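Local coordinates for protein bifunctional enzyme IspD/IspF (Campylobacter jejuni, PDB 1W55) that catalyses two steps of isoprenoid precursor synthesis, making 4-diphosphocytidyl-2-C-methyl-D-erythritol from CTP and methylerythritol phosphate, and cyclising its 2-phosphate derivative with release of CMP, at residues Arg225-Leu228 / Gln233-Pro236; Gln24-Arg27 / Pro32-Leu35. One frame throughout, in Å; residues are numbered along the deposited sequence. Where two conformers were deposited one is given.

Contact 1 (Arg225-Leu228 / Gln233-Pro236); sequences RPLL and QIHP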
loop_
_atom_site.group_PDB
_atom_site.type_symbol
_atom_site.label_atom_id
_atom_site.label_comp_id
_atom_site.label_asym_id
_atom_site.label_seq_id
_atom_site.Cartn_x
_atom_site.Cartn_y
_atom_site.Cartn_z
ATOM N N ARG A 225 40.836 -48.007 -11.415
ATOM C CA ARG A 225 40.690 -46.783 -12.200
ATOM C C ARG A 225 40.612 -45.609 -11.237
ATOM O O ARG A 225 40.492 -45.816 -10.032
ATOM C CB ARG A 225 39.449 -46.842 -13.104
ATOM C CG ARG A 225 38.121 -46.907 -12.375
ATOM C CD ARG A 225 36.951 -46.578 -13.263
ATOM N NE ARG A 225 35.667 -46.978 -12.689
ATOM C CZ ARG A 225 34.513 -46.895 -13.337
ATOM N NH1 ARG A 225 34.482 -46.432 -14.577
ATOM N NH2 ARG A 225 33.386 -47.281 -12.756
ATOM N N PRO A 226 40.709 -44.384 -11.749
ATOM C CA PRO A 226 40.573 -43.194 -10.907
ATOM C C PRO A 226 39.247 -43.155 -10.146
ATOM O O PRO A 226 38.189 -43.530 -10.670
ATOM C CB PRO A 226 40.653 -42.042 -11.916
ATOM C CG PRO A 226 41.476 -42.611 -13.061
ATOM C CD PRO A 226 41.011 -44.039 -13.155
ATOM N N LEU A 227 39.337 -42.731 -8.891
ATOM C CA LEU A 227 38.181 -42.444 -8.079
ATOM C C LEU A 227 37.770 -41.015 -8.383
ATOM O O LEU A 227 38.505 -40.071 -8.091
ATOM C CB LEU A 227 38.517 -42.613 -6.591
ATOM C CG LEU A 227 37.367 -42.353 -5.620
ATOM C CD1 LEU A 227 36.170 -43.237 -5.962
ATOM C CD2 LEU A 227 37.819 -42.551 -4.168
ATOM N N LEU A 228 36.608 -40.875 -9.010
ATOM C CA LEU A 228 36.030 -39.575 -9.344
ATOM C C LEU A 228 34.809 -39.333 -8.469
ATOM O O LEU A 228 33.877 -40.138 -8.459
ATOM C CB LEU A 228 35.589 -39.541 -10.815
ATOM C CG LEU A 228 36.621 -39.643 -11.938
ATOM C CD1 LEU A 228 35.910 -39.499 -13.281
ATOM C CD2 LEU A 228 37.715 -38.595 -11.801
ATOM N N GLN A 233 39.106 -35.937 -9.330
ATOM C CA GLN A 233 39.900 -37.136 -9.068
ATOM C C GLN A 233 40.418 -37.151 -7.637
ATOM O O GLN A 233 41.145 -36.246 -7.214
ATOM C CB GLN A 233 41.051 -37.304 -10.064
ATOM C CG GLN A 233 41.696 -38.693 -9.961
ATOM C CD GLN A 233 42.825 -38.903 -10.939
ATOM O OE1 GLN A 233 43.996 -38.909 -10.549
ATOM N NE2 GLN A 233 42.486 -39.079 -12.209
ATOM N N ILE A 234 40.032 -38.187 -6.899
ATOM C CA ILE A 234 40.367 -38.316 -5.480
ATOM C C ILE A 234 41.596 -39.214 -5.305
ATOM O O ILE A 234 42.452 -38.979 -4.451
ATOM C CB ILE A 234 39.158 -38.928 -4.705
ATOM C CG1 ILE A 234 37.849 -38.163 -4.989
ATOM C CG2 ILE A 234 39.448 -39.024 -3.217
ATOM C CD1 ILE A 234 37.946 -36.635 -4.946
ATOM N N HIS A 235 41.643 -40.261 -6.121
ATOM C CA HIS A 235 42.660 -41.287 -6.036
ATOM C C HIS A 235 42.867 -41.847 -7.436
ATOM O O HIS A 235 41.890 -41.999 -8.178
ATOM C CB HIS A 235 42.233 -42.400 -5.082
ATOM C CG HIS A 235 43.379 -43.206 -4.564
ATOM N ND1 HIS A 235 43.907 -44.276 -5.257
ATOM C CD2 HIS A 235 44.122 -43.082 -3.437
ATOM C CE1 HIS A 235 44.919 -44.783 -4.576
ATOM N NE2 HIS A 235 45.069 -44.080 -3.465
ATOM N N PRO A 236 44.121 -42.140 -7.805
ATOM C CA PRO A 236 44.424 -42.620 -9.164
ATOM C C PRO A 236 43.957 -44.045 -9.481
ATOM O O PRO A 236 43.778 -44.338 -10.659
ATOM C CB PRO A 236 45.967 -42.517 -9.248
ATOM C CG PRO A 236 46.447 -42.627 -7.801
ATOM C CD PRO A 236 45.342 -41.988 -6.982
#

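Contact 2 (Gln24-Arg27 / Pro32-Leu35); sequences QFLR and PLWL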
loop_
_atom_site.group_PDB
_atom_site.type_symbol
_atom_site.label_atom_id
_atom_site.label_comp_id
_atom_site.label_asym_id
_atom_site.label_seq_id
_atom_site.Cartn_x
_atom_site.Cartn_y
_atom_site.Cartn_z
ATOM N N GLN A 24 4.480 -22.881 -19.444
ATOM C CA GLN A 24 3.290 -23.490 -18.850
ATOM C C GLN A 24 3.502 -23.924 -17.396
ATOM O O GLN A 24 2.520 -24.132 -16.671
ATOM C CB GLN A 24 2.734 -24.643 -19.695
ATOM C CG GLN A 24 3.768 -25.504 -20.395
ATOM C CD GLN A 24 4.134 -24.974 -21.774
ATOM O OE1 GLN A 24 5.174 -24.330 -21.933
ATOM N NE2 GLN A 24 3.285 -25.247 -22.772
ATOM N N PHE A 25 4.776 -24.022 -16.981
ATOM C CA PHE A 25 5.138 -24.415 -15.623
ATOM C C PHE A 25 5.708 -23.304 -14.728
ATOM O O PHE A 25 6.186 -23.595 -13.638
ATOM C CB PHE A 25 6.080 -25.634 -15.635
ATOM C CG PHE A 25 5.551 -26.788 -16.436
ATOM C CD1 PHE A 25 6.280 -27.299 -17.499
ATOM C CD2 PHE A 25 4.310 -27.331 -16.155
ATOM C CE1 PHE A 25 5.785 -28.344 -18.266
ATOM C CE2 PHE A 25 3.799 -28.379 -16.914
ATOM C CZ PHE A 25 4.539 -28.888 -17.967
ATOM N N LEU A 26 5.675 -22.053 -15.177
ATOM C CA LEU A 26 5.919 -20.920 -14.276
ATOM C C LEU A 26 4.882 -20.938 -13.176
ATOM O O LEU A 26 3.700 -21.199 -13.451
ATOM C CB LEU A 26 5.800 -19.588 -15.006
ATOM C CG LEU A 26 6.800 -19.269 -16.114
ATOM C CD1 LEU A 26 6.348 -18.003 -16.833
ATOM C CD2 LEU A 26 8.221 -19.128 -15.558
ATOM N N ARG A 27 5.295 -20.656 -11.945
ATOM C CA ARG A 27 4.351 -20.686 -10.840
ATOM C C ARG A 27 3.673 -19.344 -10.628
ATOM O O ARG A 27 4.326 -18.316 -10.522
ATOM C CB ARG A 27 5.006 -21.199 -9.541
ATOM C CG ARG A 27 4.585 -22.630 -9.169
ATOM C CD ARG A 27 4.785 -23.652 -10.307
ATOM N NE ARG A 27 4.611 -25.038 -9.886
ATOM C CZ ARG A 27 5.123 -26.087 -10.527
ATOM N NH1 ARG A 27 5.828 -25.914 -11.632
ATOM N NH2 ARG A 27 4.920 -27.316 -10.067
ATOM N N PRO A 32 0.919 -24.016 -11.346
ATOM C CA PRO A 32 1.619 -23.846 -12.627
ATOM C C PRO A 32 0.709 -23.022 -13.542
ATOM O O PRO A 32 -0.514 -23.052 -13.373
ATOM C CB PRO A 32 1.799 -25.278 -13.141
ATOM C CG PRO A 32 0.816 -26.113 -12.368
ATOM C CD PRO A 32 0.574 -25.424 -11.064
ATOM N N LEU A 33 1.305 -22.274 -14.463
ATOM C CA LEU A 33 0.584 -21.295 -15.290
ATOM C C LEU A 33 -0.613 -21.905 -16.018
ATOM O O LEU A 33 -1.665 -21.295 -16.052
ATOM C CB LEU A 33 1.545 -20.632 -16.297
ATOM C CG LEU A 33 0.960 -19.614 -17.289
ATOM C CD1 LEU A 33 1.930 -18.462 -17.518
ATOM C CD2 LEU A 33 0.539 -20.259 -18.620
ATOM N N TRP A 34 -0.446 -23.105 -16.576
ATOM C CA TRP A 34 -1.488 -23.759 -17.382
ATOM C C TRP A 34 -2.700 -24.058 -16.518
ATOM O O TRP A 34 -3.838 -23.933 -16.960
ATOM C CB TRP A 34 -0.967 -25.052 -18.054
ATOM C CG TRP A 34 -0.650 -26.180 -17.075
ATOM C CD1 TRP A 34 0.567 -26.472 -16.522
ATOM C CD2 TRP A 34 -1.564 -27.162 -16.556
ATOM N NE1 TRP A 34 0.467 -27.564 -15.694
ATOM C CE2 TRP A 34 -0.834 -27.998 -15.686
ATOM C CE3 TRP A 34 -2.934 -27.408 -16.726
ATOM C CZ2 TRP A 34 -1.426 -29.051 -14.983
ATOM C CZ3 TRP A 34 -3.523 -28.454 -16.027
ATOM C CH2 TRP A 34 -2.771 -29.263 -15.164
ATOM N N LEU A 35 -2.444 -24.446 -15.272
ATOM C CA LEU A 35 -3.517 -24.754 -14.332
ATOM C C LEU A 35 -4.183 -23.463 -13.854
ATOM O O LEU A 35 -5.408 -23.377 -13.806
ATOM C CB LEU A 35 -2.997 -25.606 -13.166
ATOM C CG LEU A 35 -3.982 -26.045 -12.076
ATOM C CD1 LEU A 35 -5.187 -26.857 -12.650
ATOM C CD2 LEU A 35 -3.232 -26.840 -10.996
#

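Contact 1 (Arg225-Leu228 / Gln233-Pro236)
Leu227 and Ile234 tie together the two arms of a small antiparallel beta hairpin, strands 227-229 and 232-235. Ile234 N donates to Leu227 O at 2.7 Å, almost straight at hydrogen (177°), while Leu227 N donates to His235 O, also at 2.7 Å. The carbonyl oxygen of Leu227 is approached as well by Gln233 CA, 3.4 Å away. With chi1 at -179° Leu227 swings its CG away from its own N, and CD2 meets Ile234 CB at 3.9 Å. Next to this, Leu228 and Gln233 form a non-hydrogen-bonded pair, with Leu228 CD2 3.8 Å from Gln233 CA. The extended Gln233 chain reaches across the hairpin and lays its amide NE2 3.5 Å from Pro226 CB. Further out, Pro312, from the loop assigned by similarity to substrate binding, touches Leu227 and Ile234, and Leu314 and Phe317 also pack on Ile234. Arg225, on the Leu227 arm, points away from 233-236, its NH2 and NH1 hydrogen-bonded to Leu240 O and Ser244 O. His235 ND1 accepts from the backbone N-H groups of Thr237 and Met238. Main-chain bonds thus join the arms, while the apolar Leu227-Ile234 pair rests on the presumed substrate-binding loop.

Contact 2 (Gln24-Arg27 / Pro32-Leu35)
Gln24 and Trp34 meet where the 3-10 turn at 24-25 leads into a short antiparallel ladder and then into helix 33-42, in the IspD cytidylyltransferase domain of the GT-A clan. Pro32 is the N-cap residue of the helix, and the first turn of the helix offers backbone N-H groups to the preceding loop. Trp34 N donates to Gln24 O at 3.1 Å (160° at hydrogen), and Leu33 N makes a weak, bent bond to Leu26 O. The tight side of the contact gathers on this Gln24 carbonyl: Trp34 CD1 brings the rim of the indole to 3.1 Å from Gln24 O, near the ring plane. Trp34 chi1 of 68° sets CG between the backbone N and the carbonyl carbon, turning the indole edge toward Gln24 and Phe25. Gln24 NE2 is hydrogen-bonded to Ala10 O, a residue of the cytidine monophosphate pocket. Tyr59 makes an edge-to-face pair with Phe25, and Met60 touches both Phe25 and Trp34.

The side of Leu26 and Arg27 is looser, though buried. Leu26 CD1 and Leu33 CD1 only approach to 4.5 Å, and the Arg27 chain, bent at chi2 in the conformer given, passes alongside Pro32. Trp368 touches Leu26, and its NE1 donates to Arg27 O. Back on the tight side, Phe25 CE2 lies 3.6 Å from Trp34 NE1; the planes are nearly perpendicular (89°), yet the rings meet rim to rim, neither covering the other's face.

How the contacts relate
Contact 2 comes first along the chain, in the IspD cytidylyltransferase part; contact 1 follows in the IspF synthase part. Their centres are 43 Å apart and their nearest atoms about 32 Å, with no touch and no shared sheet or helix. Contact 2 lies about 8 Å from the centre of the chain, contact 1 about 37 Å from it. Each is a local turn-back with four intervening residues, one a hairpin whose Ile234 side chain is about 8 Å from a bound cytidine monophosphate, the other a loop-to-helix junction near the nucleotide of the transferase. The contacts thus lie in separate sequence families, one for each activity, although Trp368 from the synthase part reaches Leu26 and Arg27 of contact 2.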